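Local coordinates for protein ubiquinone biosynthesis accessory factor UbiJ (Escherichia coli, PDB 6H6O) that binds hydrophobic ubiquinone biosynthetic intermediates through its SCP2 domain, the part present here, and is required for aerobic ubiquinone biosynthesis and for stability of the Ubi complex, at residues K46-E51 and L59-S64; A78-I83 and L107-D112. All coordinates share one frame; numbering follows the deposited sequence.

Contact 1: residues K46-E51 and L59-S64; sequences KVLRVE and LILVFS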
loop_
_atom_site.group_PDB
_atom_site.type_symbol
_atom_site.label_atom_id
_atom_site.label_comp_id
_atom_site.label_asym_id
_atom_site.label_seq_id
_atom_site.Cartn_x
_atom_site.Cartn_y
_atom_site.Cartn_z
ATOM N N LYS A 46 6.193 4.683 -21.309
ATOM C CA LYS A 46 4.824 4.233 -21.073
ATOM C C LYS A 46 4.180 4.872 -19.856
ATOM O O LYS A 46 4.849 5.155 -18.848
ATOM C CB LYS A 46 4.736 2.689 -21.000
ATOM C CG LYS A 46 5.190 1.986 -22.302
ATOM C CD LYS A 46 4.309 2.303 -23.533
ATOM C CE LYS A 46 4.788 1.506 -24.731
ATOM N NZ LYS A 46 4.072 1.909 -25.975
ATOM N N VAL A 47 2.871 5.113 -19.965
ATOM C CA VAL A 47 1.993 5.608 -18.899
ATOM C C VAL A 47 0.992 4.476 -18.555
ATOM O O VAL A 47 0.155 4.110 -19.398
ATOM C CB VAL A 47 1.243 6.909 -19.262
ATOM C CG1 VAL A 47 0.395 7.384 -18.067
ATOM C CG2 VAL A 47 2.204 8.002 -19.722
ATOM N N LEU A 48 1.096 3.917 -17.338
ATOM C CA LEU A 48 0.224 2.846 -16.882
ATOM C C LEU A 48 -0.672 3.382 -15.772
ATOM O O LEU A 48 -0.166 3.775 -14.719
ATOM C CB LEU A 48 1.062 1.658 -16.377
ATOM C CG LEU A 48 0.310 0.460 -15.710
ATOM C CD1 LEU A 48 -0.712 -0.191 -16.681
ATOM C CD2 LEU A 48 1.311 -0.614 -15.222
ATOM N N ARG A 49 -1.994 3.404 -16.020
ATOM C CA ARG A 49 -2.980 3.860 -15.033
ATOM C C ARG A 49 -3.539 2.655 -14.275
ATOM O O ARG A 49 -3.986 1.695 -14.892
ATOM C CB ARG A 49 -4.109 4.650 -15.716
ATOM C CG ARG A 49 -4.987 5.414 -14.731
ATOM C CD ARG A 49 -5.892 6.421 -15.438
ATOM N NE ARG A 49 -6.570 7.252 -14.445
ATOM C CZ ARG A 49 -6.492 8.577 -14.363
ATOM N NH1 ARG A 49 -5.786 9.265 -15.250
ATOM N NH2 ARG A 49 -7.125 9.226 -13.394
ATOM N N VAL A 50 -3.527 2.721 -12.944
ATOM C CA VAL A 50 -3.997 1.645 -12.074
ATOM C C VAL A 50 -5.187 2.162 -11.272
ATOM O O VAL A 50 -5.050 3.117 -10.499
ATOM C CB VAL A 50 -2.883 1.033 -11.160
ATOM C CG1 VAL A 50 -3.425 -0.142 -10.343
ATOM C CG2 VAL A 50 -1.647 0.606 -11.953
ATOM N N GLU A 51 -6.364 1.565 -11.511
ATOM C CA GLU A 51 -7.605 1.895 -10.808
ATOM C C GLU A 51 -7.839 0.776 -9.803
ATOM O O GLU A 51 -8.155 -0.348 -10.200
ATOM C CB GLU A 51 -8.792 2.006 -11.780
ATOM C CG GLU A 51 -8.605 3.000 -12.927
ATOM C CD GLU A 51 -8.646 4.484 -12.608
ATOM O OE1 GLU A 51 -8.778 4.859 -11.424
ATOM O OE2 GLU A 51 -8.512 5.282 -13.560
ATOM N N LEU A 59 -3.818 5.585 -9.574
ATOM C CA LEU A 59 -2.362 5.567 -9.462
ATOM C C LEU A 59 -1.861 5.602 -10.915
ATOM O O LEU A 59 -2.335 4.840 -11.747
ATOM C CB LEU A 59 -1.831 4.293 -8.801
ATOM C CG LEU A 59 -1.967 4.144 -7.279
ATOM C CD1 LEU A 59 -1.420 2.797 -6.860
ATOM C CD2 LEU A 59 -1.186 5.252 -6.514
ATOM N N ILE A 60 -0.944 6.488 -11.217
ATOM C CA ILE A 60 -0.412 6.578 -12.574
ATOM C C ILE A 60 1.105 6.385 -12.499
ATOM O O ILE A 60 1.782 7.076 -11.748
ATOM C CB ILE A 60 -0.856 7.880 -13.277
ATOM C CG1 ILE A 60 -2.420 8.004 -13.314
ATOM C CG2 ILE A 60 -0.283 7.927 -14.708
ATOM C CD1 ILE A 60 -3.019 8.871 -12.226
ATOM N N LEU A 61 1.608 5.397 -13.232
ATOM C CA LEU A 61 3.033 5.048 -13.275
ATOM C C LEU A 61 3.600 5.532 -14.614
ATOM O O LEU A 61 3.077 5.153 -15.675
ATOM C CB LEU A 61 3.213 3.529 -13.147
ATOM C CG LEU A 61 3.197 2.903 -11.724
ATOM C CD1 LEU A 61 1.953 3.258 -10.934
ATOM C CD2 LEU A 61 3.351 1.392 -11.808
ATOM N N VAL A 62 4.627 6.388 -14.572
ATOM C CA VAL A 62 5.256 6.923 -15.810
ATOM C C VAL A 62 6.680 6.407 -15.834
ATOM O O VAL A 62 7.481 6.804 -14.993
ATOM C CB VAL A 62 5.214 8.476 -15.876
ATOM C CG1 VAL A 62 5.828 8.973 -17.182
ATOM C CG2 VAL A 62 3.781 8.996 -15.699
ATOM N N PHE A 63 6.997 5.551 -16.806
ATOM C CA PHE A 63 8.303 4.908 -16.891
ATOM C C PHE A 63 9.339 5.676 -17.718
ATOM O O PHE A 63 9.126 5.917 -18.905
ATOM C CB PHE A 63 8.154 3.465 -17.410
ATOM C CG PHE A 63 7.275 2.586 -16.555
ATOM C CD1 PHE A 63 7.815 1.848 -15.500
ATOM C CD2 PHE A 63 5.907 2.492 -16.800
ATOM C CE1 PHE A 63 6.992 1.041 -14.687
ATOM C CE2 PHE A 63 5.089 1.691 -15.993
ATOM C CZ PHE A 63 5.640 0.963 -14.941
ATOM N N SER A 64 10.469 6.056 -17.084
ATOM C CA SER A 64 11.578 6.703 -17.787
ATOM C C SER A 64 12.822 5.790 -17.657
ATOM O O SER A 64 12.716 4.714 -17.063
ATOM C CB SER A 64 11.816 8.130 -17.282
ATOM O OG SER A 64 12.339 8.186 -15.968
#

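Contact 2: residues A78-I83 and L107-D112; sequences ADCTVI and LEVQGD. With CA (calcium ion), chain F; LMR ((2S)-2-hydroxybutanedioic acid), chain E.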
loop_
_atom_site.group_PDB
_atom_site.type_symbol
_atom_site.label_atom_id
_atom_site.label_comp_id
_atom_site.label_asym_id
_atom_site.label_seq_id
_atom_site.Cartn_x
_atom_site.Cartn_y
_atom_site.Cartn_z
ATOM N N ALA A 78 -3.315 7.512 -20.979
ATOM C CA ALA A 78 -2.602 6.369 -20.421
ATOM C C ALA A 78 -2.479 5.391 -21.576
ATOM O O ALA A 78 -3.396 5.258 -22.387
ATOM C CB ALA A 78 -3.396 5.730 -19.284
ATOM N N ASP A 79 -1.352 4.698 -21.663
ATOM C CA ASP A 79 -1.125 3.712 -22.708
ATOM C C ASP A 79 -1.857 2.415 -22.390
ATOM O O ASP A 79 -2.226 1.647 -23.294
ATOM C CB ASP A 79 0.378 3.482 -22.846
ATOM C CG ASP A 79 1.079 4.745 -23.359
ATOM O OD1 ASP A 79 0.715 5.233 -24.450
ATOM O OD2 ASP A 79 1.879 5.322 -22.610
ATOM N N CYS A 80 -2.051 2.178 -21.097
ATOM C CA CYS A 80 -2.712 0.990 -20.572
ATOM C C CYS A 80 -3.365 1.373 -19.249
ATOM O O CYS A 80 -2.796 2.154 -18.470
ATOM C CB CYS A 80 -1.699 -0.139 -20.386
ATOM S SG CYS A 80 -2.390 -1.678 -19.714
ATOM N N THR A 81 -4.572 0.843 -19.018
ATOM C CA THR A 81 -5.312 1.076 -17.773
ATOM C C THR A 81 -5.728 -0.287 -17.231
ATOM O O THR A 81 -6.284 -1.114 -17.975
ATOM C CB THR A 81 -6.529 2.001 -18.002
ATOM O OG1 THR A 81 -6.065 3.252 -18.512
ATOM C CG2 THR A 81 -7.351 2.229 -16.705
ATOM N N VAL A 82 -5.433 -0.523 -15.953
ATOM C CA VAL A 82 -5.761 -1.775 -15.293
ATOM C C VAL A 82 -6.710 -1.479 -14.150
ATOM O O VAL A 82 -6.539 -0.468 -13.453
ATOM C CB VAL A 82 -4.525 -2.635 -14.878
ATOM C CG1 VAL A 82 -3.684 -3.017 -16.090
ATOM C CG2 VAL A 82 -3.657 -1.919 -13.853
ATOM N N ILE A 83 -7.761 -2.304 -14.020
ATOM C CA ILE A 83 -8.785 -2.165 -12.981
ATOM C C ILE A 83 -8.880 -3.499 -12.227
ATOM O O ILE A 83 -9.121 -4.535 -12.845
ATOM C CB ILE A 83 -10.171 -1.690 -13.514
ATOM C CG1 ILE A 83 -10.050 -0.425 -14.413
ATOM C CG2 ILE A 83 -11.137 -1.441 -12.329
ATOM C CD1 ILE A 83 -10.225 -0.685 -15.875
ATOM N N LEU A 107 -8.925 -9.091 -13.213
ATOM C CA LEU A 107 -8.172 -7.934 -13.680
ATOM C C LEU A 107 -8.726 -7.526 -15.044
ATOM O O LEU A 107 -8.764 -8.352 -15.947
ATOM C CB LEU A 107 -6.671 -8.251 -13.795
ATOM C CG LEU A 107 -5.800 -7.086 -14.270
ATOM C CD1 LEU A 107 -5.171 -6.352 -13.116
ATOM C CD2 LEU A 107 -4.735 -7.559 -15.177
ATOM N N GLU A 108 -9.170 -6.278 -15.176
ATOM C CA GLU A 108 -9.688 -5.750 -16.439
ATOM C C GLU A 108 -8.608 -4.876 -17.052
ATOM O O GLU A 108 -8.010 -4.055 -16.354
ATOM C CB GLU A 108 -10.980 -4.942 -16.211
ATOM C CG GLU A 108 -11.648 -4.480 -17.493
ATOM C CD GLU A 108 -12.700 -3.397 -17.348
ATOM O OE1 GLU A 108 -13.468 -3.430 -16.360
ATOM O OE2 GLU A 108 -12.777 -2.534 -18.253
ATOM N N VAL A 109 -8.337 -5.075 -18.347
ATOM C CA VAL A 109 -7.321 -4.298 -19.065
ATOM C C VAL A 109 -7.946 -3.468 -20.190
ATOM O O VAL A 109 -8.724 -3.979 -20.994
ATOM C CB VAL A 109 -6.144 -5.166 -19.587
ATOM C CG1 VAL A 109 -5.075 -4.302 -20.257
ATOM C CG2 VAL A 109 -5.520 -5.996 -18.471
ATOM N N GLN A 110 -7.572 -2.187 -20.249
ATOM C CA GLN A 110 -7.973 -1.260 -21.305
ATOM C C GLN A 110 -6.680 -0.739 -21.941
ATOM O O GLN A 110 -5.655 -0.642 -21.267
ATOM C CB GLN A 110 -8.800 -0.108 -20.723
ATOM C CG GLN A 110 -10.178 -0.547 -20.228
ATOM C CD GLN A 110 -10.929 0.516 -19.460
ATOM O OE1 GLN A 110 -10.477 1.651 -19.291
ATOM N NE2 GLN A 110 -12.101 0.162 -18.962
ATOM N N GLY A 111 -6.722 -0.451 -23.231
ATOM C CA GLY A 111 -5.540 0.022 -23.936
ATOM C C GLY A 111 -4.593 -1.094 -24.311
ATOM O O GLY A 111 -5.028 -2.198 -24.640
ATOM N N ASP A 112 -3.283 -0.814 -24.266
ATOM C CA ASP A 112 -2.252 -1.748 -24.689
ATOM C C ASP A 112 -1.935 -2.825 -23.643
ATOM O O ASP A 112 -1.193 -2.579 -22.695
ATOM C CB ASP A 112 -0.982 -0.983 -25.136
ATOM C CG ASP A 112 0.151 -1.845 -25.662
ATOM O OD1 ASP A 112 -0.097 -3.035 -25.971
ATOM O OD2 ASP A 112 1.279 -1.315 -25.812
HETATM CA CA CA F . 2.130 7.184 -24.352
HETATM C C1 LMR E . -3.993 5.513 -26.290
HETATM O O1A LMR E . -4.835 6.051 -26.981
HETATM O O1B LMR E . -4.167 5.207 -25.026
HETATM C C2 LMR E . -2.607 5.179 -26.816
HETATM O O2 LMR E . -1.607 5.340 -25.818
HETATM C C3 LMR E . -2.541 3.770 -27.394
HETATM C C4 LMR E . -2.506 2.689 -26.340
HETATM O O4A LMR E . -1.291 2.364 -25.965
HETATM O O4B LMR E . -3.509 2.153 -25.916
HETATM O O HOH W 1 0.443 8.354 -23.216
HETATM O O HOH W 2 3.668 8.326 -23.098
#

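Contact 1: residues K46-E51 and L59-S64
R49 and I60 face each other as a non-hydrogen-bonded pair in an antiparallel beta hairpin of the SCP2 domain, formed by strands 47-52 and 58-63; the axes of 47-51 and 59-63 lie at 162°, close to antiparallel. Their side chains lie alongside one another and point the same way. From CB, the R49 chain leaves with CG anti to the backbone N (chi1 -167°), which lays CG against I60 CG1 at 3.9 Å. It stays extended to NE, which gives a hydrogen bond, part of a salt bridge, to E51 OE2 at 2.9 Å, meeting the carboxylate from above its plane. The guanidinium rests one face on I60 CD1, which sits 4.0 Å above its centre, while NH1 is hydrogen-bonded to W74 O and NH2 to S58 OG. A leucine in place of R49 would probably leave E51 OE2 without its charged mate and W74 O without this donor. L48 and L61 form a hydrogen-bonded pair, L61 N reaching L48 O at 2.8 Å and L48 N reaching L61 O at 2.9 Å. On their face, helix 113-128 packs V115 on L48 and F119 on L61. At the hairpin's open end the F63 ring turns its edge to L48, CE2 lying 4.0 Å from L48 CB.

Contact 2: residues A78-I83 and L107-D112
D112 N donates to D79 O at 2.8 Å, in the carbonyl plane and nearly straight at 172°, closing one end of the antiparallel pairing that adds strand 107-111, outermost in this chain's sheet, to strand 80-84 of the SCP2 domain. The bound (2S)-2-hydroxybutanedioic acid sits at this end, its O2 2.7 Å from D79 OD1. Both D79 carboxylate oxygens bind the calcium ion, OD1 at 2.4 Å, with two waters in the same coordination shell, and OD2 also accepts a hydrogen bond from V47 N. G111, with positive phi, passes close beside the D79 carbonyl, where a CB would collide with D79 O. D112 then N-caps helix 113-128, its OD1 taking the N-H of Q114.

Beyond this end T81 and Q110 exchange two backbone bonds, as do I83 and E108. On the face of these four, the extended Q110 chain crosses I83, whose CD1 lies 3.7 Å from Q110 NE2. The same amide nitrogen bonds E108 OE2 at 2.9 Å, which probably limits the turning of the amide. On the other face C80 SG, anti to the backbone N (chi1 179°), reaches V109 CG1 at 3.8 Å, and V82 CB meets L107 CD1. Two helices cover that face, V116 of 113-128 touching C80, V82 and V109, and I102 of 95-104 touching L107 and V109, while strand 47-52 flanks strand 80-84 on its other edge.

Contacts 1 and 2 are successive parts of one mixed five-stranded sheet, their centres about 10 Å apart. Strands 47-52 and 80-84 are parallel neighbours, joined by probable hydrogen bonds of 2.8 Å from D79 N to V47 O and from E51 N to V82 O. The centre of contact 1 is about 6 Å, and that of contact 2 about 11 Å, from the centre of the chain; contact 1 has half its touching residues buried and none exposed, whereas contact 2 includes the edge strand 107-111 and three exposed residues. Helix 113-128 packs against both. Both join antiparallel strands, but the R49-E51 salt bridge within strand 47-51 contrasts with contact 2's calcium ion, bound hydroxybutanedioic acid and mixed face where E108 and Q110 are exposed.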